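Local atomic coordinates of glutaryl-CoA dehydrogenase (PDB entry 3SF6), a protein that belongs to the acyl-CoA dehydrogenase family and holds dihydroflavine-adenine dinucleotide, with four protein chains in its assembly. Residues A54-Y57 with E61-A64; M79-Y84 with L118-I123; D133-D138 with A188-V193; K219-M222 with V228-E231. All coordinates share one frame; numbering follows the deposited sequence.

Overall arrangement
The four contacts differ in depth and in chemistry. Contact 1 is a surface turn in the N-terminal helical region, a tryptophan ring set against the loop that follows its own helix. Contacts 2 and 3 are neighbours, their centres 10 Å apart, and both are apolar: contact 2 is buried against helix 106-126, while the partly buried contact 3 carries helix 129-140 onto strand 190-197 of the middle domain. Leu136 packs on Met120 between them. Contact 4, also buried, is the polar one, where Lys221 reaches Thr229 beside the dihydroflavine-adenine dinucleotide. It touches contact 1 within the chain, where Tyr57 packs on Met222.

Contact 1: residues A54-Y57 with E61-A64; sequences ASWY and ELPA
Glu61 N reaches back to Trp56 O at 3.3 Å, a weak hydrogen bond with an angle of 148° at the hydrogen. The carbonyl sits on helix 53-59, so this bond ties the start of the following loop to the helix just left behind. A second backbone approach runs alongside, Trp56 CA lying 3.4 Å from Glu61 O as a CA-H...O contact. The indole does the rest. With CG anti to its own carbonyl carbon (chi1 -67°), the ring is laid beside the loop, and Leu62 comes over one face, its CB 4.0 Å from the centroid of the five-membered ring in a CH-pi contact. Pro63 comes in obliquely at the indole nitrogen, its CD 3.4 Å from Trp56 NE1 and 3.7 Å from Trp56 CE2. Outside the pair, His52 meets the indole with nearly parallel planes, and Ile108 of helix 106-126 touches both Trp56 and Leu62. Pro63 is the centre of an inverse gamma turn, Ala64 N making a weak bond of 2.8 Å to Leu62 O, and stands at the N-cap of helix 64-73. The arrangement is a short loop connection between helices 53-59 and 64-73, with the inverse gamma turn at its end, at the surface of the helical N-terminal domain.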
loop_
_atom_site.group_PDB
_atom_site.type_symbol
_atom_site.label_atom_id
_atom_site.label_comp_id
_atom_site.label_asym_id
_atom_site.label_seq_id
_atom_site.Cartn_x
_atom_site.Cartn_y
_atom_site.Cartn_z
ATOM N N ALA A 54 -2.181 -16.454 27.511
ATOM C CA ALA A 54 -1.937 -17.435 26.443
ATOM C C ALA A 54 -2.881 -18.632 26.638
ATOM O O ALA A 54 -3.494 -19.110 25.665
ATOM C CB ALA A 54 -0.445 -17.872 26.409
ATOM N N SER A 55 -3.000 -19.099 27.880
ATOM C CA SER A 55 -3.874 -20.241 28.210
ATOM C C SER A 55 -5.345 -19.922 28.025
ATOM O O SER A 55 -6.085 -20.715 27.453
ATOM C CB SER A 55 -3.647 -20.717 29.644
ATOM O OG SER A 55 -2.398 -21.345 29.741
ATOM N N TRP A 56 -5.788 -18.743 28.497
ATOM C CA TRP A 56 -7.184 -18.354 28.319
ATOM C C TRP A 56 -7.516 -18.297 26.833
ATOM O O TRP A 56 -8.569 -18.762 26.402
ATOM C CB TRP A 56 -7.467 -16.980 28.974
ATOM C CG TRP A 56 -7.384 -16.936 30.485
ATOM C CD1 TRP A 56 -7.456 -17.979 31.350
ATOM C CD2 TRP A 56 -7.250 -15.753 31.296
ATOM N NE1 TRP A 56 -7.371 -17.527 32.656
ATOM C CE2 TRP A 56 -7.240 -16.168 32.645
ATOM C CE3 TRP A 56 -7.127 -14.395 31.007
ATOM C CZ2 TRP A 56 -7.111 -15.272 33.700
ATOM C CZ3 TRP A 56 -7.006 -13.506 32.066
ATOM C CH2 TRP A 56 -6.991 -13.948 33.388
ATOM N N TYR A 57 -6.622 -17.706 26.035
ATOM C CA TYR A 57 -6.877 -17.538 24.621
ATOM C C TYR A 57 -6.952 -18.933 23.927
ATOM O O TYR A 57 -7.880 -19.246 23.177
ATOM C CB TYR A 57 -5.783 -16.693 23.954
ATOM C CG TYR A 57 -6.138 -16.361 22.528
ATOM C CD1 TYR A 57 -5.826 -17.242 21.491
ATOM C CD2 TYR A 57 -6.860 -15.207 22.216
ATOM C CE1 TYR A 57 -6.213 -16.964 20.187
ATOM C CE2 TYR A 57 -7.255 -14.929 20.924
ATOM C CZ TYR A 57 -6.923 -15.786 19.906
ATOM O OH TYR A 57 -7.319 -15.589 18.619
ATOM N N GLU A 61 -11.671 -19.848 26.930
ATOM C CA GLU A 61 -12.427 -19.846 28.178
ATOM C C GLU A 61 -11.612 -19.039 29.168
ATOM O O GLU A 61 -10.394 -19.151 29.193
ATOM C CB GLU A 61 -12.581 -21.263 28.773
ATOM C CG GLU A 61 -13.283 -22.252 27.896
ATOM C CD GLU A 61 -14.291 -23.045 28.643
ATOM O OE1 GLU A 61 -13.894 -23.767 29.587
ATOM O OE2 GLU A 61 -15.489 -22.932 28.295
ATOM N N LEU A 62 -12.280 -18.237 29.987
ATOM C CA LEU A 62 -11.596 -17.483 31.029
ATOM C C LEU A 62 -12.568 -17.312 32.189
ATOM O O LEU A 62 -13.778 -17.440 31.997
ATOM C CB LEU A 62 -11.108 -16.130 30.518
ATOM C CG LEU A 62 -12.074 -14.946 30.434
ATOM C CD1 LEU A 62 -11.309 -13.632 30.294
ATOM C CD2 LEU A 62 -13.086 -15.142 29.274
ATOM N N PRO A 63 -12.032 -17.098 33.398
ATOM C CA PRO A 63 -12.887 -16.897 34.570
ATOM C C PRO A 63 -13.448 -15.481 34.555
ATOM O O PRO A 63 -13.065 -14.632 35.339
ATOM C CB PRO A 63 -11.931 -17.139 35.742
ATOM C CG PRO A 63 -10.580 -16.726 35.190
ATOM C CD PRO A 63 -10.601 -17.176 33.753
ATOM N N ALA A 64 -14.359 -15.231 33.634
ATOM C CA ALA A 64 -14.800 -13.870 33.374
ATOM C C ALA A 64 -15.436 -13.230 34.622
ATOM O O ALA A 64 -15.174 -12.060 34.923
ATOM C CB ALA A 64 -15.785 -13.841 32.204
#

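Contact 2: residues M79-Y84 with L118-I123; sequences MHLKGY and LAMYAI
Leu81 reaches from its loop into helix 106-126 at Met120 and Tyr121. Its CB already points at the helix, and with CG anti to the carbonyl carbon (chi1 -61°) the branch point carries on in that direction, so that the two methyls divide the work. CD1 meets the helix beside its backbone: Met120 CB is 3.5 Å from Leu81 CD1, and Tyr121 N stands 3.9 Å from the same methyl. CD2 turns to the neighbouring ring instead and comes up at its edge, near the ring plane, 3.8 Å from Tyr121 CD1. The leucine thus straddles two successive helix residues. Tyr121, whose CG is anti to its backbone N (chi1 -179°), sets its side chain across the leucine at about a right angle, and its hydroxyl is hydrogen-bonded to Arg256. Cys86, farther along the loop, touches both Leu81 and Met120, while Lys82 O is tied by a hydrogen bond to His124 on the same helix. The leucine therefore pins the loop between helices 64-73 and 91-104 to helix 106-126, which has helix 129-140 beside it through Met139 on Met120 and helix 252-286 beside it through Cys257 and Glu260 on Tyr121.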
loop_
_atom_site.group_PDB
_atom_site.type_symbol
_atom_site.label_atom_id
_atom_site.label_comp_id
_atom_site.label_asym_id
_atom_site.label_seq_id
_atom_site.Cartn_x
_atom_site.Cartn_y
_atom_site.Cartn_z
ATOM N N MET A 79 -14.316 3.467 34.377
ATOM C CA MET A 79 -13.250 4.432 34.673
ATOM C C MET A 79 -13.549 5.880 34.313
ATOM O O MET A 79 -13.127 6.796 35.048
ATOM C CB MET A 79 -11.948 4.026 33.973
ATOM C CG MET A 79 -11.284 2.817 34.577
ATOM S SD MET A 79 -9.737 2.356 33.777
ATOM C CE MET A 79 -10.317 1.395 32.362
ATOM N N HIS A 80 -14.239 6.099 33.180
ATOM C CA HIS A 80 -14.468 7.426 32.692
ATOM C C HIS A 80 -15.803 7.989 33.175
ATOM O O HIS A 80 -16.125 9.143 32.875
ATOM C CB HIS A 80 -14.407 7.482 31.154
ATOM C CG HIS A 80 -14.411 8.876 30.623
ATOM N ND1 HIS A 80 -15.434 9.364 29.829
ATOM C CD2 HIS A 80 -13.564 9.915 30.829
ATOM C CE1 HIS A 80 -15.204 10.637 29.560
ATOM N NE2 HIS A 80 -14.075 10.997 30.147
ATOM N N LEU A 81 -16.544 7.228 33.984
ATOM C CA LEU A 81 -17.839 7.681 34.498
ATOM C C LEU A 81 -17.635 8.302 35.854
ATOM O O LEU A 81 -16.675 7.957 36.556
ATOM C CB LEU A 81 -18.820 6.508 34.627
ATOM C CG LEU A 81 -19.149 5.789 33.334
ATOM C CD1 LEU A 81 -20.043 4.540 33.567
ATOM C CD2 LEU A 81 -19.816 6.720 32.308
ATOM N N LYS A 82 -18.551 9.186 36.214
ATOM C CA LYS A 82 -18.523 9.869 37.507
ATOM C C LYS A 82 -19.585 9.309 38.457
ATOM O O LYS A 82 -20.722 9.040 38.068
ATOM C CB LYS A 82 -18.710 11.366 37.301
ATOM C CG LYS A 82 -17.429 12.023 36.738
ATOM C CD LYS A 82 -17.533 13.507 36.578
ATOM C CE LYS A 82 -16.221 14.101 36.093
ATOM N NZ LYS A 82 -15.729 13.453 34.839
ATOM N N GLY A 83 -19.201 9.127 39.708
ATOM C CA GLY A 83 -20.146 8.675 40.723
ATOM C C GLY A 83 -20.288 7.155 40.785
ATOM O O GLY A 83 -19.632 6.425 40.036
ATOM N N TYR A 84 -21.122 6.691 41.729
ATOM C CA TYR A 84 -21.471 5.243 41.824
ATOM C C TYR A 84 -20.274 4.309 42.038
ATOM O O TYR A 84 -20.315 3.141 41.605
ATOM C CB TYR A 84 -22.286 4.815 40.591
ATOM C CG TYR A 84 -23.431 5.743 40.299
ATOM C CD1 TYR A 84 -24.650 5.625 40.971
ATOM C CD2 TYR A 84 -23.291 6.788 39.377
ATOM C CE1 TYR A 84 -25.706 6.520 40.716
ATOM C CE2 TYR A 84 -24.321 7.663 39.127
ATOM C CZ TYR A 84 -25.517 7.554 39.798
ATOM O OH TYR A 84 -26.566 8.444 39.565
ATOM N N LEU A 118 -20.317 1.070 27.445
ATOM C CA LEU A 118 -21.548 0.675 26.796
ATOM C C LEU A 118 -22.666 0.475 27.814
ATOM O O LEU A 118 -23.604 1.284 27.847
ATOM C CB LEU A 118 -21.394 -0.575 25.914
ATOM C CG LEU A 118 -20.513 -0.365 24.672
ATOM C CD1 LEU A 118 -20.361 -1.703 23.861
ATOM C CD2 LEU A 118 -20.986 0.793 23.805
ATOM N N ALA A 119 -22.582 -0.578 28.620
ATOM C CA ALA A 119 -23.695 -0.933 29.531
ATOM C C ALA A 119 -23.858 0.076 30.669
ATOM O O ALA A 119 -24.927 0.722 30.793
ATOM C CB ALA A 119 -23.554 -2.365 30.069
ATOM N N MET A 120 -22.795 0.338 31.437
ATOM C CA MET A 120 -22.905 1.363 32.492
ATOM C C MET A 120 -23.207 2.757 31.931
ATOM O O MET A 120 -24.047 3.508 32.466
ATOM C CB MET A 120 -21.651 1.393 33.373
ATOM C CG MET A 120 -21.500 0.191 34.270
ATOM S SD MET A 120 -19.854 0.107 35.066
ATOM C CE MET A 120 -20.107 1.323 36.365
ATOM N N TYR A 121 -22.503 3.134 30.874
ATOM C CA TYR A 121 -22.718 4.440 30.254
ATOM C C TYR A 121 -24.185 4.628 29.864
ATOM O O TYR A 121 -24.763 5.691 30.103
ATOM C CB TYR A 121 -21.833 4.620 29.037
ATOM C CG TYR A 121 -22.024 5.989 28.397
ATOM C CD1 TYR A 121 -21.291 7.094 28.807
ATOM C CD2 TYR A 121 -22.933 6.159 27.384
ATOM C CE1 TYR A 121 -21.479 8.358 28.205
ATOM C CE2 TYR A 121 -23.137 7.407 26.793
ATOM C CZ TYR A 121 -22.422 8.483 27.209
ATOM O OH TYR A 121 -22.651 9.673 26.573
ATOM N N ALA A 122 -24.783 3.609 29.237
ATOM C CA ALA A 122 -26.173 3.716 28.821
ATOM C C ALA A 122 -27.091 4.034 30.011
ATOM O O ALA A 122 -27.984 4.884 29.923
ATOM C CB ALA A 122 -26.655 2.424 28.103
ATOM N N ILE A 123 -26.897 3.302 31.098
ATOM C CA ILE A 123 -27.679 3.487 32.331
ATOM C C ILE A 123 -27.389 4.877 32.936
ATOM O O ILE A 123 -28.296 5.609 33.326
ATOM C CB ILE A 123 -27.406 2.333 33.315
ATOM C CG1 ILE A 123 -27.949 1.009 32.751
ATOM C CG2 ILE A 123 -28.077 2.627 34.670
ATOM C CD1 ILE A 123 -27.484 -0.261 33.539
#

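Contact 3: residues D133-D138 with A188-V193; sequences DQWLPD and ADVAVV
Helix 129-140 faces the start of strand 190-197 across an 8.6 Å separation between Trp135 CA and Val190 CA, wide enough for side chains to fill the gap. Trp135 and Val190 reach into it from opposite directions. The indole offers a face to the valine: Val190 CB lies 3.7 Å from the centroid of the six-membered ring, 15° off the normal, in a CH-pi contact whose methine hydrogen is aimed at the ring. Its methyls spread to either side, CG1 at 3.8 Å from Trp135 CE3 and CG2 at 3.9 Å from Trp135 CZ2. That spread follows from the valine's torsion (chi1 68°), which puts CG1 between N and the carbonyl carbon and CG2 anti to N. Gln134 CG lies over the opposite face of the indole. Asp189 contributes more loosely: its O is 4.0 Å from Trp135 CH2, approaching obliquely, and its carboxylate turns away to Ile145 N, which OD2 accepts as a hydrogen bond. Val205 of strand 200-207 touches both Trp135 and Val190, extending the apolar patch. The joint between the helical N-terminal domain and the beta domain therefore rests here on dispersion and weak CH-pi attraction, while the Asp189 carboxylate is held by Ile145 N and its carbonyl oxygen has a weak hydrogen bond to Thr208 OG1.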
loop_
_atom_site.group_PDB
_atom_site.type_symbol
_atom_site.label_atom_id
_atom_site.label_comp_id
_atom_site.label_asym_id
_atom_site.label_seq_id
_atom_site.Cartn_x
_atom_site.Cartn_y
_atom_site.Cartn_z
ATOM N N ASP A 133 -29.219 3.686 40.582
ATOM C CA ASP A 133 -28.924 3.334 41.955
ATOM C C ASP A 133 -28.925 1.814 42.127
ATOM O O ASP A 133 -28.153 1.274 42.922
ATOM C CB ASP A 133 -29.951 3.987 42.897
ATOM C CG ASP A 133 -29.847 5.509 42.951
ATOM O OD1 ASP A 133 -28.775 6.058 42.623
ATOM O OD2 ASP A 133 -30.844 6.154 43.408
ATOM N N GLN A 134 -29.770 1.122 41.373
ATOM C CA GLN A 134 -29.859 -0.334 41.493
ATOM C C GLN A 134 -28.622 -1.027 40.918
ATOM O O GLN A 134 -28.111 -1.965 41.516
ATOM C CB GLN A 134 -31.108 -0.869 40.831
ATOM C CG GLN A 134 -31.144 -2.396 40.806
ATOM C CD GLN A 134 -32.483 -2.989 40.401
ATOM O OE1 GLN A 134 -33.453 -2.272 40.097
ATOM N NE2 GLN A 134 -32.538 -4.328 40.380
ATOM N N TRP A 135 -28.168 -0.561 39.756
ATOM C CA TRP A 135 -27.197 -1.281 38.944
ATOM C C TRP A 135 -25.793 -0.729 39.003
ATOM O O TRP A 135 -24.849 -1.514 39.011
ATOM C CB TRP A 135 -27.655 -1.354 37.474
ATOM C CG TRP A 135 -28.798 -2.332 37.304
ATOM C CD1 TRP A 135 -30.112 -2.042 37.139
ATOM C CD2 TRP A 135 -28.702 -3.761 37.351
ATOM N NE1 TRP A 135 -30.849 -3.203 37.069
ATOM C CE2 TRP A 135 -30.003 -4.272 37.185
ATOM C CE3 TRP A 135 -27.638 -4.655 37.494
ATOM C CZ2 TRP A 135 -30.272 -5.649 37.167
ATOM C CZ3 TRP A 135 -27.902 -6.000 37.496
ATOM C CH2 TRP A 135 -29.221 -6.490 37.350
ATOM N N LEU A 136 -25.608 0.588 38.998
ATOM C CA LEU A 136 -24.252 1.099 38.727
ATOM C C LEU A 136 -23.200 0.756 39.790
ATOM O O LEU A 136 -22.075 0.355 39.423
ATOM C CB LEU A 136 -24.243 2.601 38.377
ATOM C CG LEU A 136 -24.941 3.008 37.092
ATOM C CD1 LEU A 136 -24.921 4.543 36.910
ATOM C CD2 LEU A 136 -24.332 2.282 35.883
ATOM N N PRO A 137 -23.522 0.855 41.094
ATOM C CA PRO A 137 -22.418 0.533 42.033
ATOM C C PRO A 137 -21.961 -0.924 41.973
ATOM O O PRO A 137 -20.767 -1.200 42.028
ATOM C CB PRO A 137 -23.023 0.850 43.408
ATOM C CG PRO A 137 -24.078 1.941 43.084
ATOM C CD PRO A 137 -24.665 1.495 41.769
ATOM N N ASP A 138 -22.889 -1.859 41.791
ATOM C CA ASP A 138 -22.494 -3.257 41.652
ATOM C C ASP A 138 -21.805 -3.587 40.310
ATOM O O ASP A 138 -21.024 -4.546 40.225
ATOM C CB ASP A 138 -23.688 -4.179 41.792
ATOM C CG ASP A 138 -24.160 -4.347 43.243
ATOM O OD1 ASP A 138 -23.469 -3.928 44.204
ATOM O OD2 ASP A 138 -25.247 -4.939 43.381
ATOM N N ALA A 188 -23.544 -12.273 31.660
ATOM C CA ALA A 188 -24.134 -11.003 32.082
ATOM C C ALA A 188 -25.289 -11.227 33.043
ATOM O O ALA A 188 -26.121 -12.134 32.838
ATOM C CB ALA A 188 -24.633 -10.204 30.879
ATOM N N ASP A 189 -25.342 -10.386 34.075
ATOM C CA ASP A 189 -26.531 -10.246 34.945
ATOM C C ASP A 189 -27.634 -9.327 34.387
ATOM O O ASP A 189 -28.822 -9.458 34.713
ATOM C CB ASP A 189 -26.058 -9.695 36.291
ATOM C CG ASP A 189 -25.046 -10.609 36.945
ATOM O OD1 ASP A 189 -25.458 -11.693 37.430
ATOM O OD2 ASP A 189 -23.815 -10.290 36.936
ATOM N N VAL A 190 -27.210 -8.371 33.578
ATOM C CA VAL A 190 -28.068 -7.365 32.984
ATOM C C VAL A 190 -27.662 -7.093 31.551
ATOM O O VAL A 190 -26.467 -7.057 31.215
ATOM C CB VAL A 190 -28.095 -6.077 33.844
ATOM C CG1 VAL A 190 -26.756 -5.355 33.843
ATOM C CG2 VAL A 190 -29.215 -5.140 33.412
ATOM N N ALA A 191 -28.665 -6.929 30.699
ATOM C CA ALA A 191 -28.455 -6.634 29.283
ATOM C C ALA A 191 -29.134 -5.320 28.931
ATOM O O ALA A 191 -30.307 -5.157 29.233
ATOM C CB ALA A 191 -28.987 -7.811 28.374
ATOM N N VAL A 192 -28.398 -4.368 28.340
ATOM C CA VAL A 192 -29.025 -3.155 27.837
ATOM C C VAL A 192 -29.396 -3.461 26.400
ATOM O O VAL A 192 -28.518 -3.641 25.559
ATOM C CB VAL A 192 -28.110 -1.925 27.945
ATOM C CG1 VAL A 192 -28.752 -0.729 27.240
ATOM C CG2 VAL A 192 -27.795 -1.589 29.446
ATOM N N VAL A 193 -30.693 -3.617 26.132
ATOM C CA VAL A 193 -31.165 -4.142 24.856
ATOM C C VAL A 193 -31.911 -3.029 24.108
ATOM O O VAL A 193 -32.806 -2.373 24.678
ATOM C CB VAL A 193 -32.076 -5.362 25.057
ATOM C CG1 VAL A 193 -32.635 -5.867 23.725
ATOM C CG2 VAL A 193 -31.301 -6.473 25.769
#

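Contact 4: residues K219-M222 with V228-E231; sequences KSKM and VTSE. With SO4 (sulfate ion), chain Q.
The connection of a beta hairpin in the middle domain's antiparallel sheet supplies this contact: Lys221 lies in the loop after strand 213-217, and Thr229 opens the neighbouring strand 229-240. Lys221 NZ donates a hydrogen bond to Thr229 OG1 at 2.7 Å, the direct link between the two segments. The chain runs extended from CB, turns once at chi3 (44°), and so brings the ammonium obliquely onto the threonine, with CE 3.5 Å from Thr229 OG1. A water adds a second bridge, accepting from Lys221 NZ at 3.1 Å and from Thr229 N at 3.0 Å. The buried ammonium is thus gripped by Thr229 OG1, the water and Leu224 O, with Ser227 O a weaker partner, which probably favours its charged form. The hydroxyl of Thr229 is turned to the lysine with OG1 anti to the carbonyl carbon (chi1 -45°). The Thr229 side chain comes to about 4 Å of the bound dihydroflavine-adenine dinucleotide (nearest atoms), so the lysine bonds to a residue beside the ligand, consistent with a second-shell position. On its outer side the loop meets the second subunit, where Ile362 of that subunit packs on Lys221 and Asn373 of that subunit on Met222. A sulfate, probably from the crystallisation liquor, rests against Lys219 and Ser220, just before Lys221 in the chain, and also receives a hydrogen bond from Arg225 NH1. Ser220 N donates to its O2 at 2.7 Å, with an angle of 151° at the hydrogen.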
loop_
_atom_site.group_PDB
_atom_site.type_symbol
_atom_site.label_atom_id
_atom_site.label_comp_id
_atom_site.label_asym_id
_atom_site.label_seq_id
_atom_site.Cartn_x
_atom_site.Cartn_y
_atom_site.Cartn_z
ATOM N N LYS A 219 -18.962 -20.298 19.725
ATOM C CA LYS A 219 -17.753 -21.130 19.779
ATOM C C LYS A 219 -17.038 -21.098 18.423
ATOM O O LYS A 219 -17.488 -20.422 17.475
ATOM C CB LYS A 219 -18.138 -22.575 20.150
ATOM C CG LYS A 219 -18.895 -22.726 21.491
ATOM C CD LYS A 219 -18.049 -22.186 22.656
ATOM C CE LYS A 219 -18.501 -22.697 24.010
ATOM N NZ LYS A 219 -18.029 -24.056 24.319
ATOM N N SER A 220 -15.910 -21.817 18.314
ATOM C CA SER A 220 -15.116 -21.857 17.084
ATOM C C SER A 220 -14.604 -20.474 16.651
ATOM O O SER A 220 -14.354 -20.222 15.452
ATOM C CB SER A 220 -15.877 -22.495 15.917
ATOM O OG SER A 220 -16.281 -23.833 16.242
ATOM N N LYS A 221 -14.429 -19.586 17.622
ATOM C CA LYS A 221 -13.818 -18.287 17.301
ATOM C C LYS A 221 -12.337 -18.393 16.964
ATOM O O LYS A 221 -11.595 -19.191 17.558
ATOM C CB LYS A 221 -14.008 -17.288 18.456
ATOM C CG LYS A 221 -15.454 -16.848 18.587
ATOM C CD LYS A 221 -15.800 -16.244 19.914
ATOM C CE LYS A 221 -14.834 -15.279 20.473
ATOM N NZ LYS A 221 -15.301 -14.946 21.898
ATOM N N MET A 222 -11.908 -17.593 15.988
ATOM C CA MET A 222 -10.494 -17.461 15.574
ATOM C C MET A 222 -9.942 -16.072 15.928
ATOM O O MET A 222 -8.931 -15.625 15.379
ATOM C CB MET A 222 -10.356 -17.767 14.068
ATOM C CG MET A 222 -10.815 -19.131 13.690
ATOM S SD MET A 222 -9.345 -20.184 13.775
ATOM C CE MET A 222 -8.273 -19.611 12.492
ATOM N N VAL A 228 -16.033 -13.508 26.149
ATOM C CA VAL A 228 -17.256 -14.248 25.970
ATOM C C VAL A 228 -18.074 -13.500 24.932
ATOM O O VAL A 228 -18.257 -12.313 25.094
ATOM C CB VAL A 228 -18.041 -14.258 27.285
ATOM C CG1 VAL A 228 -19.500 -14.831 27.108
ATOM C CG2 VAL A 228 -17.289 -15.045 28.346
ATOM N N THR A 229 -18.527 -14.173 23.877
ATOM C CA THR A 229 -19.325 -13.537 22.823
ATOM C C THR A 229 -20.546 -14.411 22.634
ATOM O O THR A 229 -20.399 -15.642 22.513
ATOM C CB THR A 229 -18.566 -13.474 21.490
ATOM O OG1 THR A 229 -17.212 -13.033 21.687
ATOM C CG2 THR A 229 -19.265 -12.489 20.539
ATOM N N SER A 230 -21.750 -13.814 22.576
ATOM C CA SER A 230 -22.987 -14.577 22.696
ATOM C C SER A 230 -24.085 -14.167 21.736
ATOM O O SER A 230 -24.113 -13.051 21.220
ATOM C CB SER A 230 -23.539 -14.405 24.107
ATOM O OG SER A 230 -22.556 -14.765 25.052
ATOM N N GLU A 231 -25.008 -15.097 21.532
ATOM C CA GLU A 231 -26.327 -14.822 20.983
ATOM C C GLU A 231 -27.285 -14.550 22.157
ATOM O O GLU A 231 -27.270 -15.312 23.132
ATOM C CB GLU A 231 -26.797 -16.056 20.231
ATOM C CG GLU A 231 -28.176 -15.977 19.638
ATOM C CD GLU A 231 -28.657 -17.312 19.093
ATOM O OE1 GLU A 231 -28.481 -18.381 19.737
ATOM O OE2 GLU A 231 -29.241 -17.267 18.007
HETATM S S SO4 Q . -14.004 -23.348 20.936
HETATM O O1 SO4 Q . -14.298 -21.963 21.268
HETATM O O2 SO4 Q . -14.835 -23.812 19.809
HETATM O O3 SO4 Q . -14.279 -24.150 22.124
HETATM O O4 SO4 Q . -12.612 -23.482 20.576
HETATM O O HOH W 1 -17.362 -16.859 23.239
#